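Local coordinates for protein thermospermine synthase (Medicago truncatula, PDB 6BQ5) that probably transfers an aminopropyl group from decarboxylated S-adenosylmethionine to spermidine, yielding thermospermine and methylthioadenosine, at residues V105-G110 / D126-C131; M101-F106 / K174-V179. All coordinates share one frame; numbering follows the deposited sequence.

Contact 1: residues V105-G110 / D126-C131. With MTA (5'-deoxy-5'-methylthioadenosine), chain D.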
loop_
_atom_site.group_PDB
_atom_site.type_symbol
_atom_site.label_atom_id
_atom_site.label_comp_id
_atom_site.label_asym_id
_atom_site.label_seq_id
_atom_site.Cartn_x
_atom_site.Cartn_y
_atom_site.Cartn_z
ATOM N N VAL A 105 -2.879 -40.110 -20.740
ATOM C CA VAL A 105 -2.115 -39.105 -19.962
ATOM C C VAL A 105 -2.633 -39.021 -18.536
ATOM O O VAL A 105 -3.836 -39.057 -18.308
ATOM C CB VAL A 105 -2.229 -37.691 -20.557
ATOM C CG1 VAL A 105 -3.682 -37.231 -20.565
ATOM C CG2 VAL A 105 -1.402 -36.691 -19.744
ATOM N N PHE A 106 -1.701 -38.904 -17.595
ATOM C CA PHE A 106 -1.938 -38.850 -16.145
ATOM C C PHE A 106 -1.390 -37.491 -15.641
ATOM O O PHE A 106 -0.228 -37.203 -15.866
ATOM C CB PHE A 106 -1.153 -39.994 -15.483
ATOM C CG PHE A 106 -1.361 -40.125 -13.981
ATOM C CD1 PHE A 106 -0.595 -39.404 -13.073
ATOM C CD2 PHE A 106 -2.329 -40.980 -13.476
ATOM C CE1 PHE A 106 -0.807 -39.537 -11.697
ATOM C CE2 PHE A 106 -2.516 -41.137 -12.101
ATOM C CZ PHE A 106 -1.762 -40.440 -11.221
ATOM N N ILE A 107 -2.234 -36.693 -14.964
ATOM C CA ILE A 107 -1.858 -35.402 -14.416
ATOM C C ILE A 107 -1.622 -35.618 -12.910
ATOM O O ILE A 107 -2.514 -36.041 -12.200
ATOM C CB ILE A 107 -2.954 -34.298 -14.590
ATOM C CG1 ILE A 107 -3.445 -34.149 -16.035
ATOM C CG2 ILE A 107 -2.431 -32.926 -14.086
ATOM C CD1 ILE A 107 -4.762 -33.410 -16.162
ATOM N N MET A 108 -0.413 -35.319 -12.442
ATOM C CA MET A 108 -0.148 -35.178 -10.998
ATOM C C MET A 108 -0.538 -33.750 -10.553
ATOM O O MET A 108 0.160 -32.732 -10.870
ATOM C CB MET A 108 1.318 -35.478 -10.627
ATOM C CG MET A 108 1.908 -36.714 -11.316
ATOM S SD MET A 108 3.531 -37.190 -10.692
ATOM C CE MET A 108 4.483 -35.727 -11.115
ATOM N N GLY A 109 -1.630 -33.700 -9.798
ATOM C CA GLY A 109 -2.268 -32.459 -9.378
ATOM C C GLY A 109 -3.327 -32.076 -10.391
ATOM O O GLY A 109 -4.105 -32.921 -10.842
ATOM N N GLY A 110 -3.321 -30.815 -10.802
ATOM C CA GLY A 110 -4.288 -30.363 -11.804
ATOM C C GLY A 110 -5.720 -30.213 -11.356
ATOM O O GLY A 110 -6.637 -30.077 -12.207
ATOM N N ASP A 126 -7.465 -39.988 -25.733
ATOM C CA ASP A 126 -8.645 -40.787 -25.451
ATOM C C ASP A 126 -8.955 -40.889 -23.967
ATOM O O ASP A 126 -10.093 -41.078 -23.626
ATOM C CB ASP A 126 -8.450 -42.160 -26.075
ATOM C CG ASP A 126 -8.151 -42.062 -27.602
ATOM O OD1 ASP A 126 -8.895 -41.312 -28.315
ATOM O OD2 ASP A 126 -7.195 -42.727 -28.090
ATOM N N LYS A 127 -7.955 -40.675 -23.097
ATOM C CA LYS A 127 -8.123 -40.716 -21.655
ATOM C C LYS A 127 -7.163 -39.746 -20.907
ATOM O O LYS A 127 -5.957 -39.727 -21.176
ATOM C CB LYS A 127 -7.922 -42.159 -21.181
ATOM C CG LYS A 127 -8.054 -42.335 -19.680
ATOM C CD LYS A 127 -8.558 -43.718 -19.283
ATOM C CE LYS A 127 -8.164 -44.052 -17.847
ATOM N NZ LYS A 127 -6.736 -44.542 -17.752
ATOM N N VAL A 128 -7.726 -38.966 -19.974
ATOM C CA VAL A 128 -6.985 -38.052 -19.113
ATOM C C VAL A 128 -7.314 -38.387 -17.661
ATOM O O VAL A 128 -8.474 -38.255 -17.229
ATOM C CB VAL A 128 -7.352 -36.582 -19.405
ATOM C CG1 VAL A 128 -6.691 -35.622 -18.388
ATOM C CG2 VAL A 128 -6.972 -36.212 -20.834
ATOM N N VAL A 129 -6.324 -38.853 -16.911
ATOM C CA VAL A 129 -6.496 -39.045 -15.460
ATOM C C VAL A 129 -5.988 -37.786 -14.732
ATOM O O VAL A 129 -4.800 -37.465 -14.855
ATOM C CB VAL A 129 -5.725 -40.302 -14.973
ATOM C CG1 VAL A 129 -5.786 -40.457 -13.445
ATOM C CG2 VAL A 129 -6.282 -41.547 -15.667
ATOM N N MET A 130 -6.863 -37.061 -14.005
ATOM C CA MET A 130 -6.425 -35.951 -13.113
ATOM C C MET A 130 -6.433 -36.517 -11.705
ATOM O O MET A 130 -7.499 -36.803 -11.181
ATOM C CB MET A 130 -7.365 -34.746 -13.201
ATOM C CG MET A 130 -7.202 -33.644 -12.132
ATOM S SD MET A 130 -8.753 -32.752 -11.904
ATOM C CE MET A 130 -8.874 -32.042 -13.533
ATOM N N CYS A 131 -5.250 -36.731 -11.149
ATOM C CA CYS A 131 -5.056 -37.199 -9.792
ATOM C C CYS A 131 -4.582 -36.056 -8.880
ATOM O O CYS A 131 -3.378 -35.745 -8.834
ATOM C CB CYS A 131 -4.045 -38.333 -9.769
ATOM S SG CYS A 131 -3.831 -39.091 -8.145
HETATM C CS MTA D . -0.722 -25.619 -5.665
HETATM S "S5'" MTA D . -0.292 -27.312 -5.606
HETATM C "C5'" MTA D . -1.023 -27.805 -7.129
HETATM C "C4'" MTA D . -1.994 -28.956 -6.893
HETATM O "O4'" MTA D . -1.302 -30.091 -6.401
HETATM C "C2'" MTA D . -2.888 -29.645 -4.754
HETATM O "O2'" MTA D . -4.157 -30.037 -4.233
HETATM C "C3'" MTA D . -3.074 -28.631 -5.857
HETATM O "O3'" MTA D . -4.340 -28.682 -6.500
HETATM C "C1'" MTA D . -2.179 -30.763 -5.482
HETATM N N9 MTA D . -1.277 -31.654 -4.740
HETATM C C8 MTA D . -0.403 -31.351 -3.773
HETATM N N7 MTA D . 0.293 -32.457 -3.402
HETATM C C5 MTA D . -0.151 -33.470 -4.168
HETATM C C6 MTA D . 0.135 -34.900 -4.267
HETATM N N6 MTA D . 1.081 -35.463 -3.484
HETATM N N1 MTA D . -0.540 -35.597 -5.200
HETATM C C2 MTA D . -1.485 -35.031 -5.987
HETATM N N3 MTA D . -1.810 -33.727 -5.938
HETATM C C4 MTA D . -1.184 -32.940 -5.037
#

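Contact 2: residues M101-F106 / K174-V179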
loop_
_atom_site.group_PDB
_atom_site.type_symbol
_atom_site.label_atom_id
_atom_site.label_comp_id
_atom_site.label_asym_id
_atom_site.label_seq_id
_atom_site.Cartn_x
_atom_site.Cartn_y
_atom_site.Cartn_z
ATOM N N MET A 101 2.068 -40.270 -31.065
ATOM C CA MET A 101 0.641 -40.539 -30.937
ATOM C C MET A 101 0.246 -40.683 -29.464
ATOM O O MET A 101 0.134 -41.789 -28.981
ATOM C CB MET A 101 0.315 -41.850 -31.701
ATOM C CG MET A 101 -1.165 -42.247 -31.733
ATOM S SD MET A 101 -2.244 -40.929 -32.312
ATOM C CE MET A 101 -1.582 -40.613 -33.944
ATOM N N PRO A 102 0.085 -39.555 -28.732
ATOM C CA PRO A 102 -0.229 -39.599 -27.332
ATOM C C PRO A 102 -1.720 -39.801 -27.060
ATOM O O PRO A 102 -2.550 -38.991 -27.487
ATOM C CB PRO A 102 0.246 -38.224 -26.832
ATOM C CG PRO A 102 0.239 -37.345 -28.022
ATOM C CD PRO A 102 0.390 -38.197 -29.210
ATOM N N LYS A 103 -2.033 -40.838 -26.295
ATOM C CA LYS A 103 -3.421 -41.308 -26.141
ATOM C C LYS A 103 -3.955 -41.251 -24.744
ATOM O O LYS A 103 -5.072 -40.778 -24.536
ATOM C CB LYS A 103 -3.557 -42.737 -26.670
ATOM C CG LYS A 103 -3.365 -42.806 -28.168
ATOM C CD LYS A 103 -3.517 -44.227 -28.670
ATOM C CE LYS A 103 -2.312 -45.081 -28.327
ATOM N NZ LYS A 103 -2.396 -46.342 -29.107
ATOM N N ASN A 104 -3.189 -41.857 -23.841
ATOM C CA ASN A 104 -3.455 -41.736 -22.433
ATOM C C ASN A 104 -2.376 -40.858 -21.723
ATOM O O ASN A 104 -1.199 -40.798 -22.093
ATOM C CB ASN A 104 -3.712 -43.071 -21.729
ATOM C CG ASN A 104 -2.480 -43.931 -21.604
ATOM O OD1 ASN A 104 -1.517 -43.754 -22.334
ATOM N ND2 ASN A 104 -2.522 -44.901 -20.667
ATOM N N VAL A 105 -2.879 -40.110 -20.740
ATOM C CA VAL A 105 -2.115 -39.105 -19.962
ATOM C C VAL A 105 -2.633 -39.021 -18.536
ATOM O O VAL A 105 -3.836 -39.057 -18.308
ATOM C CB VAL A 105 -2.229 -37.691 -20.557
ATOM C CG1 VAL A 105 -3.682 -37.231 -20.565
ATOM C CG2 VAL A 105 -1.402 -36.691 -19.744
ATOM N N PHE A 106 -1.701 -38.904 -17.595
ATOM C CA PHE A 106 -1.938 -38.850 -16.145
ATOM C C PHE A 106 -1.390 -37.491 -15.641
ATOM O O PHE A 106 -0.228 -37.203 -15.866
ATOM C CB PHE A 106 -1.153 -39.994 -15.483
ATOM C CG PHE A 106 -1.361 -40.125 -13.981
ATOM C CD1 PHE A 106 -0.595 -39.404 -13.073
ATOM C CD2 PHE A 106 -2.329 -40.980 -13.476
ATOM C CE1 PHE A 106 -0.807 -39.537 -11.697
ATOM C CE2 PHE A 106 -2.516 -41.137 -12.101
ATOM C CZ PHE A 106 -1.762 -40.440 -11.221
ATOM N N LYS A 174 0.023 -47.852 -17.403
ATOM C CA LYS A 174 1.095 -47.007 -17.930
ATOM C C LYS A 174 0.563 -45.978 -18.923
ATOM O O LYS A 174 -0.488 -46.194 -19.535
ATOM C CB LYS A 174 2.106 -47.848 -18.653
ATOM C CG LYS A 174 2.724 -48.998 -17.885
ATOM C CD LYS A 174 3.517 -49.833 -18.873
ATOM C CE LYS A 174 4.142 -51.064 -18.252
ATOM N NZ LYS A 174 5.465 -50.732 -17.671
ATOM N N TYR A 175 1.297 -44.862 -19.077
ATOM C CA TYR A 175 0.787 -43.681 -19.779
ATOM C C TYR A 175 1.755 -43.250 -20.852
ATOM O O TYR A 175 2.959 -43.502 -20.736
ATOM C CB TYR A 175 0.507 -42.548 -18.814
ATOM C CG TYR A 175 -0.617 -42.887 -17.858
ATOM C CD1 TYR A 175 -0.360 -43.507 -16.639
ATOM C CD2 TYR A 175 -1.932 -42.593 -18.183
ATOM C CE1 TYR A 175 -1.377 -43.825 -15.774
ATOM C CE2 TYR A 175 -2.968 -42.929 -17.350
ATOM C CZ TYR A 175 -2.693 -43.540 -16.136
ATOM O OH TYR A 175 -3.725 -43.862 -15.308
ATOM N N ASP A 176 1.229 -42.682 -21.937
ATOM C CA ASP A 176 2.095 -42.093 -22.981
ATOM C C ASP A 176 2.757 -40.794 -22.506
ATOM O O ASP A 176 3.878 -40.523 -22.850
ATOM C CB ASP A 176 1.315 -41.802 -24.267
ATOM C CG ASP A 176 0.761 -43.038 -24.900
ATOM O OD1 ASP A 176 1.528 -43.978 -25.113
ATOM O OD2 ASP A 176 -0.441 -43.056 -25.173
ATOM N N VAL A 177 2.025 -39.997 -21.721
ATOM C CA VAL A 177 2.570 -38.770 -21.136
ATOM C C VAL A 177 2.168 -38.703 -19.649
ATOM O O VAL A 177 1.044 -39.021 -19.294
ATOM C CB VAL A 177 2.105 -37.509 -21.911
ATOM C CG1 VAL A 177 2.616 -36.232 -21.271
ATOM C CG2 VAL A 177 2.496 -37.585 -23.380
ATOM N N ILE A 178 3.103 -38.378 -18.781
ATOM C CA ILE A 178 2.775 -37.967 -17.403
ATOM C C ILE A 178 3.115 -36.469 -17.214
ATOM O O ILE A 178 4.148 -36.013 -17.664
ATOM C CB ILE A 178 3.419 -38.898 -16.345
ATOM C CG1 ILE A 178 2.908 -40.313 -16.586
ATOM C CG2 ILE A 178 3.083 -38.429 -14.941
ATOM C CD1 ILE A 178 3.541 -41.371 -15.721
ATOM N N VAL A 179 2.195 -35.730 -16.598
ATOM C CA VAL A 179 2.305 -34.299 -16.378
ATOM C C VAL A 179 2.359 -33.958 -14.877
ATOM O O VAL A 179 1.431 -34.259 -14.135
ATOM C CB VAL A 179 1.115 -33.557 -17.000
ATOM C CG1 VAL A 179 1.241 -32.046 -16.799
ATOM C CG2 VAL A 179 1.018 -33.891 -18.483
#

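Contact 1: residues V105-G110 / D126-C131
V105 and I107 exchange parallel-strand hydrogen bonds with K127, V129 and C131, and G109 adds one more to C131. I107 N meets V129 O at 2.7 Å, almost straight at the hydrogen (171°), and V105 O and I107 O take the amides of V129 and C131. The last bond of the series differs: G109 N reaches C131 O at 2.9 Å from above the carbonyl plane.

Apolar packing covers both faces of the strand pair. On one, V105 and V128 lie side by side, with CG1 of V105, in the conformer described, 3.5 Å from CG2 of V128, and I107 CD1 lies against V128 CG1; L119 of helix 114-120 covers V105 and I107. On the other, F106 holds its ring carbon CG anti to the backbone N (chi1 -177°), which brings CD2 to 3.5 Å from V129 CG1 and CZ to 3.4 Å from C131 CB, both approaching the ring obliquely.

Two sulfur-bearing side chains lie near the C-terminal end of segment 126-131: C131 SG lies obliquely 5.1 Å from the F106 ring centroid, and M130, bent at its last torsion, lays its methyl CE 3.3 Å from G110 O.

At G109 a side chain would jam against the preceding carbonyl O and crowd the ligand sugar. Methylthioadenosine lies beside G109, its C2 3.5 Å from C131 O, and is hydrogen-bonded by D132 and D163. Strand 104-107, helix 114-120 and strand 127-132 form the beta-alpha-beta unit of a Rossmann-like fold, with the nucleoside at the C-terminal ends of its strands.

Contact 2: residues M101-F106 / K174-V179
V105 and F106 pair in parallel with V177 and I178, the short strand axes 4.8 Å apart and 24° askew. F106 N donates to V177 O at 3.2 Å, and F106 O receives V179 N at 2.9 Å in a nearly straight bond. Toward the strand's start the pairing loosens, N104 O drawing weak bonds from the amides of both D176 and V177.

Side chains take over there. D176 OD2 accepts K103 N at 3.0 Å and the longer N104 N, which arrive from opposite faces of the carboxylate plane, both on its anti side. N104 answers with its amide: in the conformer described, with CG set between the backbone N and carbonyl carbon (chi1 70°), ND2 reaches K174 O at 2.7 Å while OD1 takes the D176 amide from above its carbonyl plane. K209 also donates to N104 OD1 and forms a long, weak ion pair with D176, probably easing the closeness of the two acceptor oxygens.

On the face of the sheet that carries F106, the Y175 ring lies under F106 CB, which sits over its centre in a CH-pi contact, 3.6 Å from the centroid. The Y175 hydroxyl reaches the edge of the F106 ring near its plane; the two rings meet obliquely at 53°. An alanine in place of Y175 is likely to uncover F106 CB and open a gap beside its ring. Across the sheet, V105 CG2, in the conformer described, packs 3.9 Å from V179 CG2, and P102 and V177 rest on L96 of helix 84-98.

Strands 104-107 and 175-181 are the central parallel neighbours of the Rossmann-like sheet, and the second runs on to D181, the predicted proton acceptor.

Strand 104-107 serves both contacts, bonded to strand 127-132 on one edge in contact 1 and to strand 175-181 on the other in contact 2, so V105 and F106 belong to both. Each is largely buried, but contact 2 reaches the surface at M101, K103 and K174, while the buried side chains of N104 and D176 supplement the backbone pairing. Contact 1 relies on regular backbone bonds and apolar packing, and ends at the nucleoside. Further bonds join them: M108 N lies 2.7 Å from V179 O, and D126 N 2.8 Å from K103 O, both probably hydrogen-bonded. The Y175 hydroxyl also packs against V129 CG2, joining the two strands that flank strand 104-107.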